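Local coordinates for protein jasmonate-induced oxygenase 2 (Arabidopsis thaliana, PDB 6LSV) that oxidises the plant defence hormone jasmonate to 12-hydroxyjasmonate, using a bound iron, molecular oxygen and 2-oxoglutarate, at residues W3-Q11 / Y118-K129; A131-Y139 / C215-S225. All coordinates share one frame; numbering follows the deposited sequence.

Both contacts sit on the same side of the chain's centre, at the edge of the main sheet where strands 120-122 and 137-144 are neighbours. Contact 1 is partly buried and lays the N-terminal segment over edge strand 120-122 and the loop after it; charged and aromatic side chains carry it. Contact 2 is smaller but buried, and joins the residues leading into strand 137-144 to strand 224-225 and the loop before it, through hydrogen bonds, most involving the backbone, and the packing of Trp-135 on Cys-215. They meet directly: Val-10 packs on Trp-135, and Ser-123 probably hydrogen-bonds Asp-137. Contact 1 borders the jasmonate pocket through Tyr-118 and Leu-125, while contact 2 reaches both substrates through Leu-224.

Contact 1 (W3-Q11 / Y118-K129). With JAA ({(1R,2R)-3-oxo-2-[(2Z)-pent-2-en-1-yl]cyclopentyl}acetic acid), chain D.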
loop_
_atom_site.group_PDB
_atom_site.type_symbol
_atom_site.label_atom_id
_atom_site.label_comp_id
_atom_site.label_asym_id
_atom_site.label_seq_id
_atom_site.Cartn_x
_atom_site.Cartn_y
_atom_site.Cartn_z
ATOM N N TRP A 3 -13.834 17.850 2.041
ATOM C CA TRP A 3 -13.290 17.807 0.696
ATOM C C TRP A 3 -13.563 19.123 -0.033
ATOM O O TRP A 3 -14.579 19.778 0.213
ATOM C CB TRP A 3 -13.906 16.649 -0.083
ATOM C CG TRP A 3 -13.841 15.330 0.627
ATOM C CD1 TRP A 3 -14.873 14.672 1.235
ATOM C CD2 TRP A 3 -12.687 14.493 0.778
ATOM N NE1 TRP A 3 -14.430 13.483 1.764
ATOM C CE2 TRP A 3 -13.093 13.349 1.500
ATOM C CE3 TRP A 3 -11.352 14.601 0.381
ATOM C CZ2 TRP A 3 -12.211 12.325 1.831
ATOM C CZ3 TRP A 3 -10.478 13.583 0.712
ATOM C CH2 TRP A 3 -10.912 12.460 1.429
ATOM N N PRO A 4 -12.670 19.533 -0.940
ATOM C CA PRO A 4 -12.906 20.780 -1.685
ATOM C C PRO A 4 -14.096 20.715 -2.626
ATOM O O PRO A 4 -14.548 21.767 -3.099
ATOM C CB PRO A 4 -11.598 20.978 -2.463
ATOM C CG PRO A 4 -11.031 19.603 -2.592
ATOM C CD PRO A 4 -11.394 18.900 -1.316
ATOM N N GLU A 5 -14.626 19.524 -2.892
ATOM C CA GLU A 5 -15.686 19.316 -3.867
ATOM C C GLU A 5 -16.362 17.992 -3.546
ATOM O O GLU A 5 -15.770 17.142 -2.870
ATOM C CB GLU A 5 -15.121 19.305 -5.296
ATOM C CG GLU A 5 -13.795 18.582 -5.402
ATOM C CD GLU A 5 -13.160 18.720 -6.765
ATOM O OE1 GLU A 5 -13.703 19.466 -7.607
ATOM O OE2 GLU A 5 -12.116 18.073 -6.996
ATOM N N PRO A 6 -17.599 17.786 -4.001
ATOM C CA PRO A 6 -18.276 16.516 -3.705
ATOM C C PRO A 6 -17.577 15.345 -4.378
ATOM O O PRO A 6 -16.960 15.479 -5.438
ATOM C CB PRO A 6 -19.692 16.720 -4.263
ATOM C CG PRO A 6 -19.585 17.850 -5.216
ATOM C CD PRO A 6 -18.475 18.725 -4.722
ATOM N N ILE A 7 -17.681 14.182 -3.742
ATOM C CA ILE A 7 -16.974 12.985 -4.185
ATOM C C ILE A 7 -17.809 12.267 -5.237
ATOM O O ILE A 7 -19.006 12.028 -5.041
ATOM C CB ILE A 7 -16.673 12.051 -3.001
ATOM C CG1 ILE A 7 -15.305 12.356 -2.387
ATOM C CG2 ILE A 7 -16.651 10.619 -3.462
ATOM C CD1 ILE A 7 -15.093 13.789 -2.029
ATOM N N VAL A 8 -17.178 11.919 -6.351
ATOM C CA VAL A 8 -17.779 11.062 -7.363
ATOM C C VAL A 8 -17.229 9.658 -7.165
ATOM O O VAL A 8 -16.008 9.455 -7.177
ATOM C CB VAL A 8 -17.485 11.574 -8.780
ATOM C CG1 VAL A 8 -17.830 10.511 -9.800
ATOM C CG2 VAL A 8 -18.257 12.844 -9.048
ATOM N N ARG A 9 -18.116 8.688 -6.971
ATOM C CA ARG A 9 -17.692 7.301 -6.817
ATOM C C ARG A 9 -17.407 6.708 -8.190
ATOM O O ARG A 9 -18.303 6.635 -9.036
ATOM C CB ARG A 9 -18.755 6.489 -6.084
ATOM C CG ARG A 9 -19.165 7.088 -4.752
ATOM C CD ARG A 9 -17.978 7.249 -3.819
ATOM N NE ARG A 9 -18.382 7.824 -2.540
ATOM C CZ ARG A 9 -17.552 8.078 -1.533
ATOM N NH1 ARG A 9 -16.259 7.809 -1.651
ATOM N NH2 ARG A 9 -18.014 8.607 -0.409
ATOM N N VAL A 10 -16.158 6.288 -8.411
ATOM C CA VAL A 10 -15.752 5.784 -9.721
ATOM C C VAL A 10 -16.646 4.635 -10.166
ATOM O O VAL A 10 -16.881 4.448 -11.367
ATOM C CB VAL A 10 -14.264 5.376 -9.688
ATOM C CG1 VAL A 10 -13.766 5.060 -11.082
ATOM C CG2 VAL A 10 -13.431 6.486 -9.073
ATOM N N GLN A 11 -17.179 3.866 -9.215
ATOM C CA GLN A 11 -18.125 2.814 -9.565
ATOM C C GLN A 11 -19.362 3.386 -10.249
ATOM O O GLN A 11 -19.921 2.760 -11.158
ATOM C CB GLN A 11 -18.521 2.025 -8.319
ATOM C CG GLN A 11 -19.346 0.793 -8.623
ATOM C CD GLN A 11 -19.999 0.206 -7.391
ATOM O OE1 GLN A 11 -19.808 0.698 -6.276
ATOM N NE2 GLN A 11 -20.776 -0.852 -7.584
ATOM N N TYR A 118 -9.668 9.718 7.122
ATOM C CA TYR A 118 -9.694 8.927 5.895
ATOM C C TYR A 118 -10.348 7.565 6.103
ATOM O O TYR A 118 -10.484 6.792 5.148
ATOM C CB TYR A 118 -8.278 8.757 5.332
ATOM C CG TYR A 118 -7.856 9.856 4.383
ATOM C CD1 TYR A 118 -8.188 9.800 3.036
ATOM C CD2 TYR A 118 -7.124 10.950 4.834
ATOM C CE1 TYR A 118 -7.801 10.804 2.161
ATOM C CE2 TYR A 118 -6.734 11.958 3.968
ATOM C CZ TYR A 118 -7.074 11.877 2.634
ATOM O OH TYR A 118 -6.686 12.875 1.770
ATOM N N GLU A 119 -10.762 7.264 7.334
ATOM C CA GLU A 119 -11.390 5.978 7.619
ATOM C C GLU A 119 -12.721 5.869 6.894
ATOM O O GLU A 119 -13.553 6.780 6.957
ATOM C CB GLU A 119 -11.611 5.807 9.123
ATOM C CG GLU A 119 -10.354 5.630 9.947
ATOM C CD GLU A 119 -10.619 5.807 11.431
ATOM O OE1 GLU A 119 -10.942 6.939 11.847
ATOM O OE2 GLU A 119 -10.518 4.815 12.181
ATOM N N GLY A 120 -12.922 4.752 6.196
ATOM C CA GLY A 120 -14.203 4.437 5.603
ATOM C C GLY A 120 -14.112 4.308 4.092
ATOM O O GLY A 120 -13.079 3.901 3.546
ATOM N N TYR A 121 -15.211 4.660 3.431
ATOM C CA TYR A 121 -15.379 4.485 1.996
ATOM C C TYR A 121 -14.898 5.744 1.282
ATOM O O TYR A 121 -15.466 6.825 1.472
ATOM C CB TYR A 121 -16.848 4.193 1.696
ATOM C CG TYR A 121 -17.227 4.067 0.240
ATOM C CD1 TYR A 121 -16.549 3.200 -0.606
ATOM C CD2 TYR A 121 -18.297 4.786 -0.277
ATOM C CE1 TYR A 121 -16.909 3.075 -1.936
ATOM C CE2 TYR A 121 -18.667 4.667 -1.602
ATOM C CZ TYR A 121 -17.972 3.812 -2.428
ATOM O OH TYR A 121 -18.338 3.697 -3.749
ATOM N N GLY A 122 -13.847 5.606 0.466
ATOM C CA GLY A 122 -13.219 6.747 -0.160
ATOM C C GLY A 122 -13.084 6.578 -1.662
ATOM O O GLY A 122 -13.133 5.471 -2.197
ATOM N N SER A 123 -12.908 7.716 -2.339
ATOM C CA SER A 123 -12.665 7.729 -3.779
ATOM C C SER A 123 -11.510 8.621 -4.208
ATOM O O SER A 123 -11.160 8.606 -5.392
ATOM C CB SER A 123 -13.928 8.164 -4.537
ATOM O OG SER A 123 -14.773 7.050 -4.774
ATOM N N ARG A 124 -10.902 9.388 -3.308
ATOM C CA ARG A 124 -9.760 10.212 -3.669
ATOM C C ARG A 124 -8.815 10.304 -2.480
ATOM O O ARG A 124 -9.174 9.985 -1.342
ATOM C CB ARG A 124 -10.195 11.613 -4.128
ATOM C CG ARG A 124 -10.621 12.536 -2.996
ATOM C CD ARG A 124 -11.061 13.893 -3.517
ATOM N NE ARG A 124 -9.936 14.814 -3.649
ATOM C CZ ARG A 124 -9.913 15.857 -4.473
ATOM N NH1 ARG A 124 -10.956 16.123 -5.247
ATOM N NH2 ARG A 124 -8.841 16.634 -4.523
ATOM N N LEU A 125 -7.594 10.745 -2.765
ATOM C CA LEU A 125 -6.560 10.928 -1.755
ATOM C C LEU A 125 -5.919 12.285 -2.001
ATOM O O LEU A 125 -5.378 12.531 -3.084
ATOM C CB LEU A 125 -5.529 9.797 -1.824
ATOM C CG LEU A 125 -4.332 9.761 -0.874
ATOM C CD1 LEU A 125 -4.775 9.869 0.574
ATOM C CD2 LEU A 125 -3.550 8.472 -1.095
ATOM N N GLY A 126 -6.002 13.167 -1.014
ATOM C CA GLY A 126 -5.598 14.546 -1.181
ATOM C C GLY A 126 -6.794 15.480 -1.270
ATOM O O GLY A 126 -7.941 15.070 -1.462
ATOM N N VAL A 127 -6.507 16.773 -1.131
ATOM C CA VAL A 127 -7.575 17.752 -0.961
ATOM C C VAL A 127 -7.409 18.942 -1.900
ATOM O O VAL A 127 -7.962 20.016 -1.642
ATOM C CB VAL A 127 -7.649 18.218 0.507
ATOM C CG1 VAL A 127 -8.052 17.063 1.407
ATOM C CG2 VAL A 127 -6.315 18.799 0.955
ATOM N N GLU A 128 -6.654 18.766 -2.988
ATOM C CA GLU A 128 -6.542 19.805 -4.006
ATOM C C GLU A 128 -7.805 19.814 -4.867
ATOM O O GLU A 128 -8.264 18.757 -5.321
ATOM C CB GLU A 128 -5.300 19.582 -4.868
ATOM C CG GLU A 128 -4.659 20.867 -5.439
ATOM C CD GLU A 128 -4.438 21.968 -4.394
ATOM O OE1 GLU A 128 -5.371 22.756 -4.105
ATOM O OE2 GLU A 128 -3.314 22.035 -3.851
ATOM N N LYS A 129 -8.377 21.008 -5.085
ATOM C CA LYS A 129 -9.703 21.077 -5.697
ATOM C C LYS A 129 -9.688 20.753 -7.187
ATOM O O LYS A 129 -10.651 20.175 -7.700
ATOM C CB LYS A 129 -10.328 22.449 -5.489
ATOM C CG LYS A 129 -11.822 22.444 -5.809
ATOM C CD LYS A 129 -12.382 23.812 -6.126
ATOM C CE LYS A 129 -13.232 23.794 -7.393
ATOM N NZ LYS A 129 -13.162 25.095 -8.118
HETATM O O01 JAA D . -5.524 5.708 1.849
HETATM O O02 JAA D . -1.397 5.917 6.687
HETATM O O03 JAA D . -1.841 8.043 6.580
HETATM C C04 JAA D . -3.170 6.261 4.208
HETATM C C05 JAA D . -3.501 6.242 2.616
HETATM C C06 JAA D . -4.288 7.156 4.805
HETATM C C07 JAA D . -5.270 7.243 3.838
HETATM C C08 JAA D . -4.802 6.270 2.603
HETATM C C09 JAA D . -2.957 4.919 1.919
HETATM C C10 JAA D . -1.886 6.820 4.487
HETATM C C11 JAA D . -1.511 5.121 1.462
HETATM C C12 JAA D . -1.697 6.933 6.003
HETATM C C13 JAA D . -1.115 4.799 0.245
HETATM C C14 JAA D . -2.087 4.212 -0.776
HETATM C C15 JAA D . -2.017 5.020 -2.072
HETATM O O HOH W 1 -15.735 9.910 0.359
#
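Trp-3, Glu-5 and Arg-9 pack the N-terminal segment against residues 118-129 in a mixed aromatic and ionic contact over edge strand 120-122 and the loop that follows. The indole of Trp-3 turns its edge to the face of Tyr-118 in an offset edge-to-face pair, CH2 lying 3.6 Å from Tyr-118 CE1 with the planes at 78°. Beside it runs Arg-124, whose guanidinium gives NH1 to the anti lone pair of Glu-5 OE2 at 2.9 Å and NE to Gly-126 O at 3.0 Å; Pro-4 CG lies over one face. Held at its edges, the group has little freedom to turn, while Glu-5 also bridges to Arg-24. At the other end Arg-9, bent at chi2 (-58°), stacks its guanidinium on the ring of Tyr-121, centres 4.2 Å apart. Ile-7 CG2 lies over the rim of the opposite face, and Arg-9 NE forms a salt bridge with Glu-109. Val-10 N and Gln-11 N, just after N-cap residue Arg-9, bond to Asp-137. Tyr-118 OH accepts from Gly-126 N and also hydrogen-bonds to the backbone O of Arg-337, a jasmonate-binding residue. Tyr-118 CB lies 3.7 Å from jasmonate C07, and Tyr-118 and Leu-125 both line the jasmonate pocket.

Contact 2 (A131-Y139 / C215-S225); sequences ASLDWSDYY and CPRPELALGLS. With AKG (2-oxoglutaric acid), chain C.
Asp-134 takes two hydrogen bonds from Ser-225 across the contact, one to each carboxylate oxygen. Ser-225 OG donates to OD1 at 2.7 Å from the syn side, close to the carboxylate plane, whereas Ser-225 N reaches OD2 at 2.9 Å from well above it. Next along, Trp-135 N gives a nearly straight bond to Leu-222 O (2.8 Å, 175°). The Trp-135 side chain, CG anti to its backbone N (chi1 -161°), reaches across to Cys-215. There SG sits over the five-membered ring, 3.9 Å from its centroid, and CB makes a CH-pi contact on the same face, with Pro-216 CD 3.7 Å from Trp-135 CZ2. Further out, Trp-135 NE1 bonds to Lys-214 O, Val-10 and Leu-13 of helix 10-15 pack on the indole, and Lys-27 forms a salt bridge with Asp-134 OD1. Leu-224 CD1 lies against Asp-134 OD2, while CD2 of the same residue approaches 2-oxoglutarate O2 at 3.6 Å. The paired carboxylate bonds and the one to Leu-222 thus hold the chain on both sides of Leu-224, a residue lining the pockets of both substrates, and the charge of Lys-27 probably stabilises Asp-134 as a carboxylate.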
loop_
_atom_site.group_PDB
_atom_site.type_symbol
_atom_site.label_atom_id
_atom_site.label_comp_id
_atom_site.label_asym_id
_atom_site.label_seq_id
_atom_site.Cartn_x
_atom_site.Cartn_y
_atom_site.Cartn_z
ATOM N N ALA A 131 -7.453 18.794 -8.700
ATOM C CA ALA A 131 -6.486 17.733 -8.950
ATOM C C ALA A 131 -7.059 16.633 -9.835
ATOM O O ALA A 131 -8.244 16.295 -9.753
ATOM C CB ALA A 131 -6.016 17.135 -7.623
ATOM N N SER A 132 -6.203 16.073 -10.689
ATOM C CA SER A 132 -6.571 14.878 -11.432
ATOM C C SER A 132 -6.905 13.748 -10.467
ATOM O O SER A 132 -6.349 13.651 -9.370
ATOM C CB SER A 132 -5.438 14.456 -12.366
ATOM O OG SER A 132 -5.939 13.744 -13.486
ATOM N N LEU A 133 -7.826 12.887 -10.882
ATOM C CA LEU A 133 -8.301 11.804 -10.038
ATOM C C LEU A 133 -7.921 10.454 -10.630
ATOM O O LEU A 133 -7.635 10.328 -11.825
ATOM C CB LEU A 133 -9.817 11.884 -9.844
ATOM C CG LEU A 133 -10.289 13.170 -9.173
ATOM C CD1 LEU A 133 -11.803 13.201 -9.099
ATOM C CD2 LEU A 133 -9.675 13.294 -7.789
ATOM N N ASP A 134 -7.929 9.440 -9.771
ATOM C CA ASP A 134 -7.606 8.080 -10.164
ATOM C C ASP A 134 -8.877 7.257 -10.338
ATOM O O ASP A 134 -9.909 7.530 -9.716
ATOM C CB ASP A 134 -6.687 7.425 -9.132
ATOM C CG ASP A 134 -5.297 8.033 -9.124
ATOM O OD1 ASP A 134 -4.931 8.701 -10.116
ATOM O OD2 ASP A 134 -4.572 7.848 -8.123
ATOM N N TRP A 135 -8.790 6.242 -11.196
ATOM C CA TRP A 135 -9.946 5.408 -11.524
ATOM C C TRP A 135 -10.064 4.265 -10.516
ATOM O O TRP A 135 -9.883 3.088 -10.830
ATOM C CB TRP A 135 -9.836 4.880 -12.949
ATOM C CG TRP A 135 -11.152 4.407 -13.499
ATOM C CD1 TRP A 135 -11.591 3.117 -13.586
ATOM C CD2 TRP A 135 -12.201 5.224 -14.029
ATOM N NE1 TRP A 135 -12.847 3.082 -14.142
ATOM C CE2 TRP A 135 -13.245 4.362 -14.421
ATOM C CE3 TRP A 135 -12.360 6.602 -14.208
ATOM C CZ2 TRP A 135 -14.430 4.833 -14.984
ATOM C CZ3 TRP A 135 -13.537 7.067 -14.767
ATOM C CH2 TRP A 135 -14.555 6.186 -15.150
ATOM N N SER A 136 -10.386 4.637 -9.280
ATOM C CA SER A 136 -10.549 3.628 -8.245
ATOM C C SER A 136 -11.348 4.196 -7.086
ATOM O O SER A 136 -11.295 5.396 -6.800
ATOM C CB SER A 136 -9.200 3.116 -7.727
ATOM O OG SER A 136 -8.287 4.181 -7.535
ATOM N N ASP A 137 -12.091 3.311 -6.433
ATOM C CA ASP A 137 -12.644 3.528 -5.108
ATOM C C ASP A 137 -11.854 2.680 -4.122
ATOM O O ASP A 137 -11.152 1.741 -4.511
ATOM C CB ASP A 137 -14.131 3.160 -5.056
ATOM C CG ASP A 137 -14.965 3.953 -6.046
ATOM O OD1 ASP A 137 -14.629 5.125 -6.312
ATOM O OD2 ASP A 137 -15.957 3.399 -6.565
ATOM N N TYR A 138 -11.963 3.008 -2.839
ATOM C CA TYR A 138 -11.187 2.280 -1.848
ATOM C C TYR A 138 -11.891 2.336 -0.502
ATOM O O TYR A 138 -12.799 3.142 -0.280
ATOM C CB TYR A 138 -9.761 2.838 -1.737
ATOM C CG TYR A 138 -9.698 4.227 -1.146
ATOM C CD1 TYR A 138 -9.572 4.413 0.224
ATOM C CD2 TYR A 138 -9.765 5.354 -1.960
ATOM C CE1 TYR A 138 -9.519 5.679 0.769
ATOM C CE2 TYR A 138 -9.710 6.627 -1.424
ATOM C CZ TYR A 138 -9.588 6.784 -0.057
ATOM O OH TYR A 138 -9.536 8.048 0.494
ATOM N N TYR A 139 -11.449 1.461 0.404
ATOM C CA TYR A 139 -11.852 1.483 1.802
ATOM C C TYR A 139 -10.609 1.509 2.674
ATOM O O TYR A 139 -9.598 0.882 2.353
ATOM C CB TYR A 139 -12.716 0.271 2.177
ATOM C CG TYR A 139 -13.625 0.542 3.349
ATOM C CD1 TYR A 139 -13.152 0.465 4.653
ATOM C CD2 TYR A 139 -14.950 0.897 3.153
ATOM C CE1 TYR A 139 -13.980 0.725 5.729
ATOM C CE2 TYR A 139 -15.786 1.159 4.220
ATOM C CZ TYR A 139 -15.297 1.072 5.503
ATOM O OH TYR A 139 -16.129 1.335 6.564
ATOM N N CYS A 215 -12.900 0.695 -17.089
ATOM C CA CYS A 215 -12.660 2.062 -17.501
ATOM C C CYS A 215 -12.877 2.186 -19.002
ATOM O O CYS A 215 -12.322 1.389 -19.770
ATOM C CB CYS A 215 -11.233 2.500 -17.137
ATOM S SG CYS A 215 -10.861 4.200 -17.577
ATOM N N PRO A 216 -13.668 3.160 -19.458
ATOM C CA PRO A 216 -13.977 3.233 -20.895
ATOM C C PRO A 216 -12.771 3.538 -21.765
ATOM O O PRO A 216 -12.743 3.105 -22.923
ATOM C CB PRO A 216 -15.028 4.348 -20.968
ATOM C CG PRO A 216 -14.827 5.148 -19.723
ATOM C CD PRO A 216 -14.370 4.189 -18.676
ATOM N N ARG A 217 -11.778 4.270 -21.256
ATOM C CA ARG A 217 -10.558 4.583 -22.007
ATOM C C ARG A 217 -9.356 4.428 -21.085
ATOM O O ARG A 217 -8.747 5.414 -20.653
ATOM C CB ARG A 217 -10.622 5.994 -22.598
ATOM C CG ARG A 217 -11.838 6.262 -23.482
ATOM C CD ARG A 217 -11.576 5.890 -24.933
ATOM N NE ARG A 217 -10.221 6.244 -25.343
ATOM C CZ ARG A 217 -9.910 7.345 -26.020
ATOM N NH1 ARG A 217 -10.858 8.204 -26.368
ATOM N NH2 ARG A 217 -8.649 7.588 -26.348
ATOM N N PRO A 218 -8.969 3.185 -20.775
ATOM C CA PRO A 218 -7.924 2.973 -19.761
ATOM C C PRO A 218 -6.543 3.423 -20.194
ATOM O O PRO A 218 -5.675 3.598 -19.331
ATOM C CB PRO A 218 -7.964 1.460 -19.530
ATOM C CG PRO A 218 -8.449 0.917 -20.825
ATOM C CD PRO A 218 -9.454 1.911 -21.334
ATOM N N GLU A 219 -6.300 3.611 -21.491
ATOM C CA GLU A 219 -5.006 4.125 -21.921
ATOM C C GLU A 219 -4.815 5.598 -21.574
ATOM O O GLU A 219 -3.710 6.121 -21.754
ATOM C CB GLU A 219 -4.823 3.906 -23.426
ATOM C CG GLU A 219 -5.362 5.021 -24.306
ATOM C CD GLU A 219 -6.853 4.901 -24.563
ATOM O OE1 GLU A 219 -7.494 3.987 -23.995
ATOM O OE2 GLU A 219 -7.384 5.725 -25.337
ATOM N N LEU A 220 -5.856 6.277 -21.087
ATOM C CA LEU A 220 -5.740 7.644 -20.598
ATOM C C LEU A 220 -5.765 7.734 -19.082
ATOM O O LEU A 220 -5.454 8.797 -18.533
ATOM C CB LEU A 220 -6.876 8.517 -21.149
ATOM C CG LEU A 220 -7.154 8.558 -22.651
ATOM C CD1 LEU A 220 -8.359 9.449 -22.926
ATOM C CD2 LEU A 220 -5.938 9.046 -23.412
ATOM N N ALA A 221 -6.134 6.659 -18.398
ATOM C CA ALA A 221 -6.429 6.698 -16.979
ATOM C C ALA A 221 -5.427 5.852 -16.207
ATOM O O ALA A 221 -4.670 5.059 -16.773
ATOM C CB ALA A 221 -7.858 6.211 -16.707
ATOM N N LEU A 222 -5.432 6.041 -14.892
ATOM C CA LEU A 222 -4.652 5.231 -13.973
ATOM C C LEU A 222 -5.549 4.853 -12.808
ATOM O O LEU A 222 -6.248 5.711 -12.259
ATOM C CB LEU A 222 -3.414 5.980 -13.470
ATOM C CG LEU A 222 -2.185 5.987 -14.381
ATOM C CD1 LEU A 222 -1.123 6.921 -13.831
ATOM C CD2 LEU A 222 -1.629 4.587 -14.549
ATOM N N GLY A 223 -5.552 3.568 -12.450
ATOM C CA GLY A 223 -6.268 3.159 -11.257
ATOM C C GLY A 223 -5.701 3.799 -10.010
ATOM O O GLY A 223 -6.443 4.139 -9.085
ATOM N N LEU A 224 -4.384 3.996 -9.980
ATOM C CA LEU A 224 -3.709 4.653 -8.865
ATOM C C LEU A 224 -2.412 5.254 -9.387
ATOM O O LEU A 224 -1.584 4.537 -9.959
ATOM C CB LEU A 224 -3.441 3.657 -7.740
ATOM C CG LEU A 224 -3.090 4.222 -6.365
ATOM C CD1 LEU A 224 -4.065 5.319 -5.963
ATOM C CD2 LEU A 224 -3.079 3.093 -5.344
ATOM N N SER A 225 -2.238 6.559 -9.196
ATOM C CA SER A 225 -1.084 7.271 -9.725
ATOM C C SER A 225 0.197 6.878 -8.985
ATOM O O SER A 225 0.141 6.313 -7.889
ATOM C CB SER A 225 -1.317 8.779 -9.635
ATOM O OG SER A 225 -2.341 9.185 -10.524
HETATM C C1 AKG C . -1.704 0.182 -2.932
HETATM O O1 AKG C . -0.738 0.028 -2.144
HETATM O O2 AKG C . -2.733 0.795 -2.534
HETATM C C2 AKG C . -1.601 -0.353 -4.365
HETATM O O5 AKG C . -0.757 0.082 -5.075
HETATM C C3 AKG C . -2.552 -1.429 -4.906
HETATM C C4 AKG C . -1.777 -2.361 -5.842
HETATM C C5 AKG C . -2.729 -3.158 -6.737
HETATM O O3 AKG C . -2.411 -4.301 -7.161
HETATM O O4 AKG C . -3.839 -2.663 -7.053
HETATM O O HOH W 2 -7.381 8.287 -13.858
#